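Local coordinates for protein porin (Pseudomonas aeruginosa, PDB 3T24) that probably forms a channel in the bacterial outer membrane through which small carboxylate-bearing solutes pass, as in other OprD-family porins, at residues A[18-23]-A[130-135]; A[124-129]-A[292-297]; A[179-184]-A[251-256]. All blocks are in the same frame, centred on the assembly; numbering follows the deposited sequence.

Contact 1: A[18-23]-A[130-135]. With SO4 (sulfate ion), chain F.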
# COMPACT_ATOMS: atom_id res chain seq x y z
N GLU A 18 -4.99 16.94 10.31
CA GLU A 18 -4.23 17.06 9.09
C GLU A 18 -5.05 17.80 8.03
O GLU A 18 -6.21 17.44 7.77
CB GLU A 18 -3.80 15.68 8.58
CG GLU A 18 -2.72 15.76 7.52
CD GLU A 18 -2.46 14.42 6.84
OE1 GLU A 18 -3.02 13.40 7.30
OE2 GLU A 18 -1.69 14.39 5.85
N LEU A 19 -4.45 18.84 7.46
CA LEU A 19 -4.93 19.41 6.21
C LEU A 19 -4.25 18.71 5.01
O LEU A 19 -3.02 18.60 4.93
CB LEU A 19 -4.66 20.90 6.18
CG LEU A 19 -5.29 21.73 7.30
CD1 LEU A 19 -4.95 23.19 7.08
CD2 LEU A 19 -6.80 21.50 7.38
N ARG A 20 -5.05 18.28 4.05
CA ARG A 20 -4.51 17.50 2.94
C ARG A 20 -5.10 17.95 1.61
O ARG A 20 -6.32 17.96 1.43
CB ARG A 20 -4.77 16.00 3.17
CG ARG A 20 -3.78 15.08 2.48
CD ARG A 20 -3.68 13.70 3.17
NE ARG A 20 -2.46 13.02 2.75
CZ ARG A 20 -2.40 12.22 1.70
NH1 ARG A 20 -3.49 12.00 1.00
NH2 ARG A 20 -1.27 11.64 1.36
N ASN A 21 -4.23 18.38 0.71
CA ASN A 21 -4.67 18.79 -0.62
C ASN A 21 -4.17 17.82 -1.69
O ASN A 21 -2.98 17.51 -1.77
CB ASN A 21 -4.24 20.23 -0.92
CG ASN A 21 -5.03 20.84 -2.06
OD1 ASN A 21 -4.57 20.89 -3.20
ND2 ASN A 21 -6.25 21.28 -1.76
N PHE A 22 -5.10 17.33 -2.50
CA PHE A 22 -4.78 16.28 -3.46
C PHE A 22 -5.16 16.77 -4.83
O PHE A 22 -6.31 17.12 -5.08
CB PHE A 22 -5.54 14.97 -3.15
CG PHE A 22 -5.28 13.86 -4.14
CD1 PHE A 22 -4.02 13.30 -4.26
CD2 PHE A 22 -6.31 13.36 -4.93
CE1 PHE A 22 -3.79 12.27 -5.15
CE2 PHE A 22 -6.08 12.33 -5.84
CZ PHE A 22 -4.82 11.80 -5.96
N TYR A 23 -4.17 16.82 -5.72
CA TYR A 23 -4.43 17.17 -7.10
C TYR A 23 -3.88 16.12 -8.05
O TYR A 23 -2.76 15.64 -7.89
CB TYR A 23 -3.79 18.52 -7.42
CG TYR A 23 -3.94 18.87 -8.87
CD1 TYR A 23 -5.14 19.35 -9.36
CD2 TYR A 23 -2.89 18.68 -9.76
CE1 TYR A 23 -5.29 19.66 -10.70
CE2 TYR A 23 -3.03 18.98 -11.10
CZ TYR A 23 -4.23 19.47 -11.56
OH TYR A 23 -4.38 19.78 -12.89
N SER A 130 -2.88 6.46 -1.07
CA SER A 130 -2.14 7.24 -2.03
C SER A 130 -2.97 8.43 -2.52
O SER A 130 -2.43 9.33 -3.15
CB SER A 130 -1.74 6.36 -3.22
OG SER A 130 -2.90 5.93 -3.93
N ARG A 131 -4.28 8.41 -2.26
CA ARG A 131 -5.17 9.52 -2.64
C ARG A 131 -5.38 10.50 -1.48
O ARG A 131 -4.46 10.76 -0.71
CB ARG A 131 -6.54 9.01 -3.09
CG ARG A 131 -6.52 8.08 -4.28
CD ARG A 131 -5.98 8.75 -5.51
NE ARG A 131 -5.74 7.77 -6.56
CZ ARG A 131 -6.52 7.62 -7.62
NH1 ARG A 131 -7.59 8.39 -7.78
NH2 ARG A 131 -6.23 6.69 -8.53
N LEU A 132 -6.59 11.03 -1.33
CA LEU A 132 -6.85 12.03 -0.29
C LEU A 132 -7.03 11.41 1.10
O LEU A 132 -6.41 11.82 2.06
CB LEU A 132 -8.08 12.87 -0.63
CG LEU A 132 -8.33 14.09 0.27
CD1 LEU A 132 -7.21 15.14 0.14
CD2 LEU A 132 -9.71 14.73 -0.02
N LEU A 133 -7.90 10.41 1.17
CA LEU A 133 -8.26 9.75 2.40
C LEU A 133 -7.89 8.27 2.31
O LEU A 133 -8.00 7.65 1.24
CB LEU A 133 -9.77 9.90 2.62
CG LEU A 133 -10.33 11.33 2.58
CD1 LEU A 133 -11.84 11.33 2.87
CD2 LEU A 133 -9.61 12.27 3.55
N PRO A 134 -7.42 7.70 3.41
CA PRO A 134 -7.03 6.28 3.45
C PRO A 134 -8.22 5.34 3.29
O PRO A 134 -9.34 5.65 3.67
CB PRO A 134 -6.40 6.12 4.85
CG PRO A 134 -6.99 7.22 5.67
CD PRO A 134 -7.24 8.38 4.71
N GLN A 135 -7.94 4.19 2.67
CA GLN A 135 -8.85 3.06 2.70
C GLN A 135 -8.79 2.49 4.13
O GLN A 135 -7.71 2.37 4.70
CB GLN A 135 -8.35 2.01 1.69
CG GLN A 135 -9.12 0.70 1.64
CD GLN A 135 -8.45 -0.34 0.76
OE1 GLN A 135 -7.23 -0.52 0.82
NE2 GLN A 135 -9.24 -1.03 -0.08
S SO4 F . -3.84 4.85 -7.00
O1 SO4 F . -2.69 3.98 -6.74
O2 SO4 F . -3.78 6.05 -6.17
O3 SO4 F . -3.87 5.30 -8.39
O4 SO4 F . -5.05 4.09 -6.70
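Phe22 and Leu132 pack together where a loop rests on the wall of the OprD-family beta-barrel. The wall strand here is 14-30. The loop runs from strand 111-115 to strand 136-138. The tight part is apolar. Leu132 CD1 presses on Phe22 CB at 3.7 Å and also lies against the aliphatic start of Arg20. The Phe22 ring takes the loop backbone over one face. Arg131 CA stands 4.1 Å from the Phe22 ring centroid, 15° off the normal, which makes a CH-pi contact. Arg131 CD also packs close to the ring, 3.3 Å from Phe22 CZ.

Beside this packing, Arg20 reaches the loop with an extended side chain. Arg20 NH1 donates to Leu132 O over 3.1 Å, coming from above the carbonyl plane. The same NH1 also lies near Arg131 O, but that bond is doubtful because the modelled distance is too short. Arg20 NE is held by a salt bridge to Glu18 OE2 at 3.5 Å, and Glu18 in turn pairs with Arg48.

The looser side is polar and partly exposed. There the first bond of the Arg131 side chain points away from the strand. The chain then bends at chi2 (-62°), which carries the guanidinium past Phe22 to a sulfate ion. Arg163 and Arg391 also bind the sulfate. The ion probably came from the crystallisation liquor, but the site is consistent with a channel that favours anions. Two nearly straight bonds hold it in the Arg131 fork: Arg131 NE to sulfate O2 at 2.6 Å and Arg131 NH2 to sulfate O3 at 2.7 Å.

Contact 2: A[124-129]-A[292-297]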
# COMPACT_ATOMS: atom_id res chain seq x y z
N VAL A 124 -0.32 -9.73 3.11
CA VAL A 124 -1.58 -10.12 2.49
C VAL A 124 -2.67 -9.06 2.51
O VAL A 124 -3.79 -9.33 2.06
CB VAL A 124 -2.12 -11.41 3.11
CG1 VAL A 124 -1.23 -12.56 2.72
CG2 VAL A 124 -2.21 -11.26 4.62
N ILE A 125 -2.36 -7.87 3.02
CA ILE A 125 -3.30 -6.74 2.98
C ILE A 125 -2.58 -5.41 3.24
O ILE A 125 -2.18 -5.09 4.37
CB ILE A 125 -4.50 -6.94 3.96
CG1 ILE A 125 -5.38 -5.69 4.03
CG2 ILE A 125 -4.03 -7.24 5.37
CD1 ILE A 125 -5.70 -5.08 2.63
N MET A 126 -2.38 -4.66 2.16
CA MET A 126 -1.80 -3.32 2.25
C MET A 126 -2.82 -2.30 1.80
O MET A 126 -3.03 -2.09 0.62
CB MET A 126 -0.51 -3.18 1.42
CG MET A 126 0.60 -4.08 1.87
SD MET A 126 1.45 -3.46 3.34
CE MET A 126 2.06 -1.91 2.70
N PRO A 127 -3.48 -1.67 2.78
CA PRO A 127 -4.57 -0.72 2.54
C PRO A 127 -4.06 0.45 1.73
O PRO A 127 -2.94 0.91 1.95
CB PRO A 127 -4.94 -0.28 3.96
CG PRO A 127 -4.49 -1.42 4.84
CD PRO A 127 -3.22 -1.89 4.22
N ASN A 128 -4.84 0.92 0.77
CA ASN A 128 -4.43 2.08 0.00
C ASN A 128 -4.44 3.39 0.80
O ASN A 128 -5.37 3.66 1.57
CB ASN A 128 -5.29 2.27 -1.23
CG ASN A 128 -4.82 3.45 -2.04
OD1 ASN A 128 -5.32 4.56 -1.89
ND2 ASN A 128 -3.82 3.22 -2.87
N ASP A 129 -3.40 4.20 0.61
CA ASP A 129 -3.41 5.57 1.12
C ASP A 129 -2.62 6.52 0.22
O ASP A 129 -1.82 7.32 0.70
CB ASP A 129 -2.93 5.65 2.57
CG ASP A 129 -3.11 7.05 3.16
OD1 ASP A 129 -3.86 7.84 2.52
OD2 ASP A 129 -2.53 7.34 4.24
N ASP A 292 -3.58 -1.97 -2.08
CA ASP A 292 -2.34 -2.09 -2.84
C ASP A 292 -1.82 -3.52 -2.79
O ASP A 292 -1.83 -4.16 -1.71
CB ASP A 292 -1.23 -1.22 -2.23
CG ASP A 292 -1.53 0.26 -2.31
OD1 ASP A 292 -2.50 0.64 -2.99
OD2 ASP A 292 -0.79 1.05 -1.66
N PRO A 293 -1.28 -4.01 -3.91
CA PRO A 293 -0.74 -5.36 -3.83
C PRO A 293 0.66 -5.23 -3.28
O PRO A 293 1.39 -4.34 -3.68
CB PRO A 293 -0.67 -5.79 -5.30
CG PRO A 293 -0.33 -4.51 -6.01
CD PRO A 293 -0.95 -3.36 -5.19
N TYR A 294 1.02 -6.13 -2.39
CA TYR A 294 2.36 -6.13 -1.88
C TYR A 294 3.29 -6.78 -2.91
O TYR A 294 3.61 -7.96 -2.79
CB TYR A 294 2.37 -6.89 -0.56
CG TYR A 294 3.65 -6.76 0.21
CD1 TYR A 294 4.16 -5.51 0.56
CD2 TYR A 294 4.34 -7.90 0.62
CE1 TYR A 294 5.35 -5.40 1.29
CE2 TYR A 294 5.52 -7.80 1.35
CZ TYR A 294 6.02 -6.55 1.68
OH TYR A 294 7.20 -6.47 2.39
N LEU A 295 3.73 -6.01 -3.90
CA LEU A 295 4.58 -6.50 -4.99
C LEU A 295 5.69 -5.49 -5.29
O LEU A 295 5.44 -4.30 -5.38
CB LEU A 295 3.74 -6.72 -6.27
CG LEU A 295 2.62 -7.77 -6.21
CD1 LEU A 295 1.67 -7.69 -7.41
CD2 LEU A 295 3.19 -9.19 -6.05
N VAL A 296 6.91 -5.96 -5.47
CA VAL A 296 8.03 -5.04 -5.66
C VAL A 296 7.92 -4.16 -6.90
O VAL A 296 8.50 -3.08 -6.94
CB VAL A 296 9.41 -5.76 -5.68
CG1 VAL A 296 9.70 -6.41 -4.35
CG2 VAL A 296 9.49 -6.79 -6.86
N ASN A 297 7.22 -4.61 -7.93
CA ASN A 297 7.09 -3.79 -9.14
C ASN A 297 5.75 -3.09 -9.29
O ASN A 297 5.44 -2.55 -10.35
CB ASN A 297 7.41 -4.59 -10.39
CG ASN A 297 8.86 -4.98 -10.45
OD1 ASN A 297 9.70 -4.41 -9.73
ND2 ASN A 297 9.18 -5.96 -11.31
O HOH W 1 -2.90 -6.26 -0.38
O HOH W 2 -0.78 3.61 -0.48
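Asp292 N donates to Met126 O over 2.8 Å, and this is the one direct backbone bond between the two irregular segments. The contact joins two loops of the OprD-family barrel. One runs from strand 111-115 to strand 136-138, the other from strand 270-280 to strand 310-319. They meet near the centre of the chain. A water widens the backbone link. It accepts from Met126 N at 3.0 Å and donates to Asp292 O at 2.7 Å.

The side chain of Asp292 makes the main polar link. Its CG lies opposite the carbonyl carbon (chi1 -65°), which swings the carboxylate across to Asn128. Asn128 ND2 donates to Asp292 OD1 over 2.9 Å. The bond is nearly straight, lies in the amide plane and uses the syn lone pair of OD1. The two flat groups are turned 81° apart, so they meet crosswise and do not stack. Asn128 has further partners: Arg163 at OD1 and Ser130 OG at ND2. The second carboxylate oxygen works through a water, which donates to Asp292 OD2 at 2.8 Å and accepts from Asp129 N.

On the apolar side Met126 meets Tyr294. Tyr294 is the centre of an inverse gamma turn, and its ring also has a cation-pi contact with Arg242. The Met126 chain is bent at chi2 and chi3, which curls the thioether back beside the ring. Met126 CG approaches Tyr294 CD1 at 4.1 Å. The sulfur completes a Met-aromatic contact, with Met126 SD 5.2 Å from the Tyr294 ring centroid and oblique to it, 44° off the normal.

Contact 3: A[179-184]-A[251-256]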
# COMPACT_ATOMS: atom_id res chain seq x y z
N ARG A 179 -5.41 -9.55 -15.95
CA ARG A 179 -5.24 -10.38 -14.75
C ARG A 179 -5.95 -11.69 -14.98
O ARG A 179 -5.56 -12.74 -14.44
CB ARG A 179 -5.81 -9.69 -13.50
CG ARG A 179 -5.07 -8.44 -13.06
CD ARG A 179 -5.68 -7.77 -11.82
NE ARG A 179 -4.89 -6.61 -11.40
CZ ARG A 179 -5.19 -5.37 -11.78
NH1 ARG A 179 -6.23 -5.17 -12.56
NH2 ARG A 179 -4.46 -4.35 -11.39
N GLN A 180 -7.02 -11.62 -15.75
CA GLN A 180 -7.69 -12.82 -16.15
C GLN A 180 -8.34 -13.52 -14.93
O GLN A 180 -8.59 -14.74 -14.89
CB GLN A 180 -6.64 -13.61 -16.87
CG GLN A 180 -6.54 -14.99 -16.52
CD GLN A 180 -7.50 -15.78 -17.29
OE1 GLN A 180 -8.41 -15.23 -17.91
NE2 GLN A 180 -7.32 -17.07 -17.25
N ILE A 181 -8.63 -12.71 -13.91
CA ILE A 181 -9.38 -13.17 -12.76
C ILE A 181 -10.88 -13.16 -13.03
O ILE A 181 -11.46 -12.16 -13.44
CB ILE A 181 -9.08 -12.33 -11.53
CG1 ILE A 181 -7.65 -12.61 -11.06
CG2 ILE A 181 -10.10 -12.61 -10.45
CD1 ILE A 181 -7.12 -11.58 -10.14
N VAL A 182 -11.50 -14.30 -12.85
CA VAL A 182 -12.89 -14.46 -13.21
C VAL A 182 -13.65 -14.96 -12.00
O VAL A 182 -13.26 -15.92 -11.34
CB VAL A 182 -13.07 -15.44 -14.43
CG1 VAL A 182 -14.53 -15.77 -14.62
CG2 VAL A 182 -12.51 -14.81 -15.70
N VAL A 183 -14.78 -14.33 -11.76
CA VAL A 183 -15.50 -14.52 -10.52
C VAL A 183 -16.97 -14.72 -10.83
O VAL A 183 -17.49 -14.16 -11.80
CB VAL A 183 -15.23 -13.25 -9.64
CG1 VAL A 183 -16.50 -12.62 -9.11
CG2 VAL A 183 -14.22 -13.55 -8.54
N ARG A 184 -17.64 -15.56 -10.04
CA ARG A 184 -19.08 -15.71 -10.13
C ARG A 184 -19.78 -14.34 -10.17
O ARG A 184 -19.40 -13.42 -9.45
CB ARG A 184 -19.60 -16.54 -8.94
CG ARG A 184 -21.04 -16.97 -9.07
CD ARG A 184 -21.31 -18.26 -8.29
NE ARG A 184 -21.37 -18.04 -6.85
CZ ARG A 184 -22.50 -18.00 -6.14
NH1 ARG A 184 -23.67 -18.18 -6.75
NH2 ARG A 184 -22.46 -17.79 -4.83
N SER A 251 -15.46 -19.87 -5.80
CA SER A 251 -16.31 -19.08 -6.68
C SER A 251 -15.52 -18.15 -7.58
O SER A 251 -16.10 -17.26 -8.17
CB SER A 251 -17.36 -18.31 -5.88
OG SER A 251 -18.26 -19.19 -5.21
N SER A 252 -14.20 -18.38 -7.68
CA SER A 252 -13.36 -17.70 -8.66
C SER A 252 -12.48 -18.70 -9.41
O SER A 252 -12.61 -19.88 -9.20
CB SER A 252 -12.45 -16.67 -7.99
OG SER A 252 -11.44 -17.33 -7.26
N ASN A 253 -11.57 -18.20 -10.24
CA ASN A 253 -10.63 -19.07 -10.95
C ASN A 253 -9.21 -18.73 -10.54
O ASN A 253 -8.24 -19.12 -11.20
CB ASN A 253 -10.75 -18.91 -12.48
CG ASN A 253 -10.28 -17.54 -12.96
OD1 ASN A 253 -10.26 -16.56 -12.18
ND2 ASN A 253 -9.91 -17.45 -14.24
N VAL A 254 -9.09 -17.97 -9.45
CA VAL A 254 -7.78 -17.53 -8.99
C VAL A 254 -6.79 -18.69 -8.92
O VAL A 254 -7.07 -19.74 -8.34
CB VAL A 254 -7.87 -16.81 -7.61
CG1 VAL A 254 -6.48 -16.73 -6.95
CG2 VAL A 254 -8.50 -15.42 -7.77
N ASP A 255 -5.62 -18.49 -9.50
CA ASP A 255 -4.57 -19.51 -9.51
C ASP A 255 -3.25 -18.84 -9.89
O ASP A 255 -2.97 -18.59 -11.07
CB ASP A 255 -4.91 -20.61 -10.51
CG ASP A 255 -3.72 -21.47 -10.85
OD1 ASP A 255 -3.02 -21.89 -9.89
OD2 ASP A 255 -3.46 -21.71 -12.05
N ASN A 256 -2.45 -18.50 -8.88
CA ASN A 256 -1.31 -17.64 -9.11
C ASN A 256 -0.14 -17.92 -8.20
O ASN A 256 -0.31 -18.19 -7.01
CB ASN A 256 -1.75 -16.16 -8.97
CG ASN A 256 -0.57 -15.18 -9.03
OD1 ASN A 256 -0.09 -14.69 -8.00
ND2 ASN A 256 -0.14 -14.86 -10.23
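Asn253 binds the backbone of Gln180 and Val182 through its side-chain amide, which does the work of a peptide group. It loses more surface to this contact than any other residue of the two segments. Asn253 ND2 donates to Gln180 O over 3.1 Å, in the plane of its own amide. Asn253 OD1 accepts from Val182 N at 2.7 Å, with the donor lifted 44° above the carbonyl plane. One side chain thus binds both ends of a short piece of backbone. The first torsion (chi1 68°) sets CG between the backbone N and carbonyl carbon, from where the amide can lie along segment 179-184.

Val182 is the counterpart of Asn253. Its side chain lies beside the Asn253 amide. Val182 O receives a weak bond from Asn253 N at 3.0 Å. It also has a CA-H...O contact from Ser252 CA at 3.2 Å.

Ser251 follows Asn253 in buried surface and holds the far end. Arg184 N donates to Ser251 O over 3.0 Å. The Arg184 side chain beyond is poorly ordered and only skirts the Ser251 hydroxyl.

Smaller van der Waals touches fill in between these bonds. Val183 CG2 meets Ser252 CB at 3.6 Å, and Ile181 CG2 lies alongside Val254 CG2 at 4.2 Å. Ser252 OG turns to its own backbone, accepting from Val254 N in an ST turn, and is also bonded to Phe217 O.

The two pieces run nearly antiparallel, 167° apart. Residues 251-254 lie in the connection between barrel strands 235-248 and 255-267. Segment 179-184 belongs to the long loop between strands 150-161 and 192-200, so that loop crosses over to a strand connection further round the OprD-family barrel.

In the fold
Contacts 1 and 2 share one loop. Residues 124-129 and 130-135 follow each other in sequence, and this loop meets both the wall strand 14-30 and the loop holding 292-297. The two contact centres are about 17 Å apart, yet the contacts touch: Gln135 OE1 and Asn128 N are 2.8 Å apart, probably hydrogen-bonded. Arg163 joins them further, binding both Asn128 of contact 2 and the sulfate of contact 1. The centre of contact 2 lies about 4 Å from the chain centre. Contact 3 stands apart, its centre about 22 Å from the chain centre. Its nearest atoms are about 7 Å from contact 2 and about 12 Å from contact 1, and it joins connections between barrel strands.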